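Local atomic coordinates of separin (Saccharomyces cerevisiae, PDB entry 5U1T), a protein that cleaves the Scc1 subunit of cohesin as a caspase-like cysteine protease at the onset of anaphase, and is held inactive by securin for most of the cell cycle. Residues I153-S158 / T332-G337; S158-Y163 / G194-Q199. All coordinates share one frame; numbering follows the deposited sequence.

Interaction 1: I153-S158 / T332-G337; sequences ILELFS and TIRLEG
Glu-155 reaches across from the last turn of one helix and sets a single carboxylate oxygen, OE1, against the end of the Arg-334 guanidinium, a small example of two helices joined by charge with little packing between them. The salt bridge is forked at the acid: NH1 of Arg-334 donates to OE1 of Glu-155 over 3.3 Å, at an N-H...O angle of 153°, and NH2 of Arg-334 adds a weak bond to the same oxygen at 3.4 Å. OE1 lies at the guanidinium edge, practically in its plane, and receives NH1 on its syn side. The two flat groups are nevertheless turned 48° apart, so this is not the coplanar two-oxygen pairing of a bidentate bridge. Glu-155 CG is anti to the backbone N (chi1 158°), and a bend at chi2 then brings the carboxylate round to the arginine, whose own chain bends at chi3; the side chains cross at about a right angle. Neither charge depends on this bond alone, for Tyr-163 OH also hydrogen-bonds Glu-155 OE1, while Arg-334 NE is paired with Asp-384.

Beside the bridge the contact is looser. Ser-158 OG comes no nearer than 4.1 Å to Leu-335 O, and it shares a hydrogen bond with Ser-241 OG instead. The backbones come closest where the two helices end, the CA atoms of Ser-158 and Gly-337 being 7.4 Å apart. The summed buried surface is a modest 110 Å². The contact thus joins the C-terminal ends of helices 146-158 and 319-336 in the helical domain, with helix 236-250 touching both through Tyr-238 on Glu-155 and Ile-237 on Leu-335.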
# COMPACT_ATOMS: atom_id res chain seq x y z
N ILE A 153 44.76 12.10 -55.07
CA ILE A 153 43.89 13.05 -55.74
C ILE A 153 43.13 12.31 -56.82
O ILE A 153 41.94 12.56 -57.03
CB ILE A 153 44.69 14.21 -56.31
CG1 ILE A 153 45.02 15.17 -55.17
CG2 ILE A 153 43.90 14.95 -57.36
CD1 ILE A 153 46.22 15.99 -55.44
N LEU A 154 43.79 11.36 -57.47
CA LEU A 154 43.12 10.52 -58.43
C LEU A 154 42.06 9.66 -57.74
O LEU A 154 40.92 9.62 -58.19
CB LEU A 154 44.12 9.66 -59.20
CG LEU A 154 45.05 10.44 -60.14
CD1 LEU A 154 46.01 9.52 -60.90
CD2 LEU A 154 44.26 11.31 -61.12
N GLU A 155 42.42 9.00 -56.64
CA GLU A 155 41.49 8.14 -55.88
C GLU A 155 40.22 8.90 -55.45
O GLU A 155 39.09 8.42 -55.61
CB GLU A 155 42.20 7.54 -54.65
CG GLU A 155 41.28 7.09 -53.52
CD GLU A 155 40.49 5.81 -53.83
OE1 GLU A 155 39.65 5.41 -52.98
OE2 GLU A 155 40.71 5.21 -54.91
N LEU A 156 40.44 10.09 -54.90
CA LEU A 156 39.40 11.06 -54.61
C LEU A 156 38.43 11.23 -55.77
O LEU A 156 37.24 10.95 -55.66
CB LEU A 156 40.03 12.41 -54.28
CG LEU A 156 39.08 13.59 -54.13
CD1 LEU A 156 38.27 13.32 -52.90
CD2 LEU A 156 39.84 14.90 -54.02
N PHE A 157 38.96 11.70 -56.89
CA PHE A 157 38.12 12.07 -58.01
C PHE A 157 37.60 10.84 -58.75
O PHE A 157 36.51 10.88 -59.31
CB PHE A 157 38.86 13.02 -58.93
CG PHE A 157 38.83 14.46 -58.46
CD1 PHE A 157 37.67 15.22 -58.58
CD2 PHE A 157 39.95 15.05 -57.91
CE1 PHE A 157 37.63 16.55 -58.15
CE2 PHE A 157 39.91 16.37 -57.48
CZ PHE A 157 38.76 17.12 -57.60
N SER A 158 38.36 9.75 -58.70
CA SER A 158 37.86 8.46 -59.19
C SER A 158 36.50 8.15 -58.56
O SER A 158 35.55 7.84 -59.26
CB SER A 158 38.85 7.32 -58.89
OG SER A 158 38.38 6.06 -59.33
N THR A 332 40.53 -4.70 -57.96
CA THR A 332 40.42 -4.15 -59.31
C THR A 332 38.99 -3.66 -59.55
O THR A 332 38.79 -2.70 -60.30
CB THR A 332 40.79 -5.18 -60.42
OG1 THR A 332 42.04 -5.81 -60.09
CG2 THR A 332 40.93 -4.49 -61.78
N ILE A 333 38.01 -4.29 -58.92
CA ILE A 333 36.62 -3.86 -59.09
C ILE A 333 36.42 -2.44 -58.57
O ILE A 333 35.86 -1.60 -59.27
CB ILE A 333 35.62 -4.81 -58.39
CG1 ILE A 333 35.66 -6.19 -59.05
CG2 ILE A 333 34.22 -4.24 -58.43
CD1 ILE A 333 34.35 -6.96 -59.00
N ARG A 334 36.90 -2.17 -57.35
CA ARG A 334 36.87 -0.82 -56.79
C ARG A 334 37.57 0.15 -57.73
O ARG A 334 37.00 1.19 -58.10
CB ARG A 334 37.53 -0.78 -55.41
CG ARG A 334 36.53 -0.64 -54.27
CD ARG A 334 37.18 -0.10 -52.99
NE ARG A 334 36.69 1.23 -52.64
CZ ARG A 334 37.44 2.32 -52.60
NH1 ARG A 334 38.73 2.24 -52.87
NH2 ARG A 334 36.91 3.49 -52.28
N LEU A 335 38.79 -0.21 -58.12
CA LEU A 335 39.64 0.61 -59.00
C LEU A 335 38.92 1.05 -60.26
O LEU A 335 38.88 2.23 -60.60
CB LEU A 335 40.90 -0.16 -59.38
CG LEU A 335 41.93 -0.17 -58.26
CD1 LEU A 335 42.92 -1.32 -58.42
CD2 LEU A 335 42.62 1.19 -58.19
N GLU A 336 38.35 0.07 -60.95
CA GLU A 336 37.63 0.30 -62.19
C GLU A 336 36.41 1.18 -61.98
O GLU A 336 36.04 1.96 -62.86
CB GLU A 336 37.21 -1.03 -62.80
CG GLU A 336 38.40 -1.86 -63.22
CD GLU A 336 39.02 -1.32 -64.48
OE1 GLU A 336 38.33 -1.45 -65.51
OE2 GLU A 336 40.16 -0.78 -64.44
N GLY A 337 35.79 1.06 -60.81
CA GLY A 337 34.65 1.87 -60.46
C GLY A 337 33.51 1.68 -61.44
O GLY A 337 33.02 2.64 -62.03

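Interaction 2: S158-Y163 / G194-Q199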
# COMPACT_ATOMS: atom_id res chain seq x y z
N SER A 158 38.36 9.75 -58.70
CA SER A 158 37.86 8.46 -59.19
C SER A 158 36.50 8.15 -58.56
O SER A 158 35.55 7.84 -59.26
CB SER A 158 38.85 7.32 -58.89
OG SER A 158 38.38 6.06 -59.33
N HIS A 159 36.42 8.25 -57.24
CA HIS A 159 35.18 8.02 -56.51
C HIS A 159 34.56 9.32 -56.02
O HIS A 159 34.12 9.41 -54.88
CB HIS A 159 35.41 7.10 -55.32
CG HIS A 159 35.92 5.76 -55.70
ND1 HIS A 159 37.25 5.41 -55.59
CD2 HIS A 159 35.29 4.67 -56.21
CE1 HIS A 159 37.41 4.16 -56.00
NE2 HIS A 159 36.24 3.70 -56.39
N ASP A 160 34.53 10.33 -56.90
CA ASP A 160 33.90 11.62 -56.62
C ASP A 160 32.45 11.52 -56.14
O ASP A 160 32.00 12.36 -55.36
CB ASP A 160 33.95 12.50 -57.87
CG ASP A 160 33.36 11.82 -59.09
OD1 ASP A 160 32.72 10.75 -58.94
OD2 ASP A 160 33.52 12.35 -60.20
N LYS A 161 31.72 10.50 -56.61
CA LYS A 161 30.34 10.28 -56.18
C LYS A 161 30.24 10.10 -54.67
O LYS A 161 29.24 10.49 -54.05
CB LYS A 161 29.76 9.05 -56.88
CG LYS A 161 29.06 9.38 -58.17
CD LYS A 161 29.28 8.32 -59.21
CE LYS A 161 28.10 7.38 -59.33
NZ LYS A 161 28.17 6.57 -60.60
N ARG A 162 31.27 9.52 -54.09
CA ARG A 162 31.27 9.22 -52.68
C ARG A 162 31.95 10.30 -51.87
O ARG A 162 31.44 10.71 -50.83
CB ARG A 162 31.94 7.87 -52.44
CG ARG A 162 32.40 7.69 -51.03
CD ARG A 162 33.02 6.33 -50.85
NE ARG A 162 33.50 6.16 -49.49
CZ ARG A 162 34.15 5.08 -49.06
NH1 ARG A 162 34.54 5.01 -47.79
NH2 ARG A 162 34.41 4.08 -49.89
N TYR A 163 33.10 10.78 -52.33
CA TYR A 163 33.84 11.71 -51.50
C TYR A 163 33.42 13.16 -51.67
O TYR A 163 33.69 13.99 -50.81
CB TYR A 163 35.34 11.59 -51.75
CG TYR A 163 35.87 10.20 -51.50
CD1 TYR A 163 35.71 9.58 -50.26
CD2 TYR A 163 36.54 9.50 -52.51
CE1 TYR A 163 36.20 8.30 -50.03
CE2 TYR A 163 37.02 8.23 -52.30
CZ TYR A 163 36.85 7.63 -51.06
OH TYR A 163 37.33 6.36 -50.87
N GLY A 194 41.64 16.08 -67.46
CA GLY A 194 40.86 16.50 -68.61
C GLY A 194 39.48 15.85 -68.67
O GLY A 194 38.46 16.54 -68.71
N LEU A 195 39.45 14.53 -68.67
CA LEU A 195 38.20 13.77 -68.68
C LEU A 195 37.24 14.22 -67.58
O LEU A 195 36.04 14.43 -67.83
CB LEU A 195 38.49 12.27 -68.54
CG LEU A 195 39.09 11.53 -69.74
CD1 LEU A 195 39.77 10.25 -69.30
CD2 LEU A 195 38.01 11.22 -70.76
N LYS A 196 37.76 14.36 -66.36
CA LYS A 196 36.95 14.76 -65.22
C LYS A 196 36.41 16.18 -65.38
O LYS A 196 35.24 16.44 -65.06
CB LYS A 196 37.75 14.65 -63.92
CG LYS A 196 36.94 15.01 -62.66
CD LYS A 196 35.74 14.11 -62.50
CE LYS A 196 36.14 12.67 -62.29
NZ LYS A 196 34.96 11.78 -62.04
N PHE A 197 37.26 17.09 -65.86
CA PHE A 197 36.91 18.50 -66.03
C PHE A 197 35.82 18.70 -67.07
O PHE A 197 34.91 19.52 -66.87
CB PHE A 197 38.15 19.31 -66.42
CG PHE A 197 37.83 20.66 -67.01
CD1 PHE A 197 37.53 21.74 -66.20
CD2 PHE A 197 37.85 20.85 -68.39
CE1 PHE A 197 37.23 22.98 -66.75
CE2 PHE A 197 37.56 22.08 -68.94
CZ PHE A 197 37.26 23.15 -68.12
N LEU A 198 35.92 17.98 -68.19
CA LEU A 198 34.87 18.03 -69.21
C LEU A 198 33.58 17.49 -68.61
O LEU A 198 32.52 18.11 -68.75
CB LEU A 198 35.27 17.22 -70.46
CG LEU A 198 36.47 17.76 -71.24
CD1 LEU A 198 36.72 16.97 -72.52
CD2 LEU A 198 36.31 19.24 -71.54
N GLN A 199 33.67 16.35 -67.93
CA GLN A 199 32.52 15.75 -67.29
C GLN A 199 31.82 16.74 -66.36
O GLN A 199 30.60 16.89 -66.43
CB GLN A 199 32.94 14.50 -66.52
CG GLN A 199 31.85 13.91 -65.62
CD GLN A 199 32.42 13.09 -64.47
OE1 GLN A 199 33.58 12.66 -64.52
NE2 GLN A 199 31.62 12.88 -63.44
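A short break between two helices of the helical domain, with His-159 both ending helix 146-158 and standing at the N-cap position of helix 160-163, is tied to helix 190-203 by one buried salt bridge. Asp-160, the first residue of the short helix, faces Lys-196, and the two side chains approach from opposite directions. Lys-196 NZ meets Asp-160 OD2 at 2.4 Å, a separation too short to be taken literally at this resolution, although the pairing of charges is plain. The other carboxylate oxygen stands well back, with Asp-160 OD1 4.0 Å from Lys-196 NZ, so the ammonium engages one oxygen and does not straddle both. The lysine chain leaves anti to its own N and folds through bends at chi2 and chi3 before reaching the acid.

The ammonium has further partners. Gln-199, one turn along the same helix, offers OE1, and Phe-157 O accepts a weak bond from NZ. On the acid side, Tyr-200 OH hydrogen-bonds Asp-160 OD2, so two successive residues of helix 190-203 serve the two members of the pair. In this buried setting the lysine's charge probably helps to keep Asp-160 ionised. A methionine in place of Lys-196 would probably deprive the carboxylate of its opposite charge and Gln-199 OE1 of its donor.

The amide of Gln-199 is placed by an extended chain, and its NE2 bonds to Gln-203 OE1, which probably helps to orient the group with its oxygen toward the lysine. Lys-196 NZ donates to that Gln-199 OE1 over 3.0 Å, at a C=O...N angle of 120° and tilted 16° from the carbonyl plane.

How the interactions relate
Ser-158 belongs to both contacts, whose centres lie 10 Å apart, and the helix ending there is followed at once by helix 160-163. Each rests on a salt bridge, but in a different setting: interaction 1 is partly buried and pairs a glutamate with an arginine, whereas interaction 2 is wholly buried and sets a lysine between an aspartate and an amide. Together they tie the same turn to helices 319-336 and 190-203. They also touch directly, since His-159 NE2 hydrogen-bonds Arg-334 O and Tyr-163 OH makes a weak bond with Arg-334 NH2. Both lie in the helical domain, away from the predicted active-site cysteine.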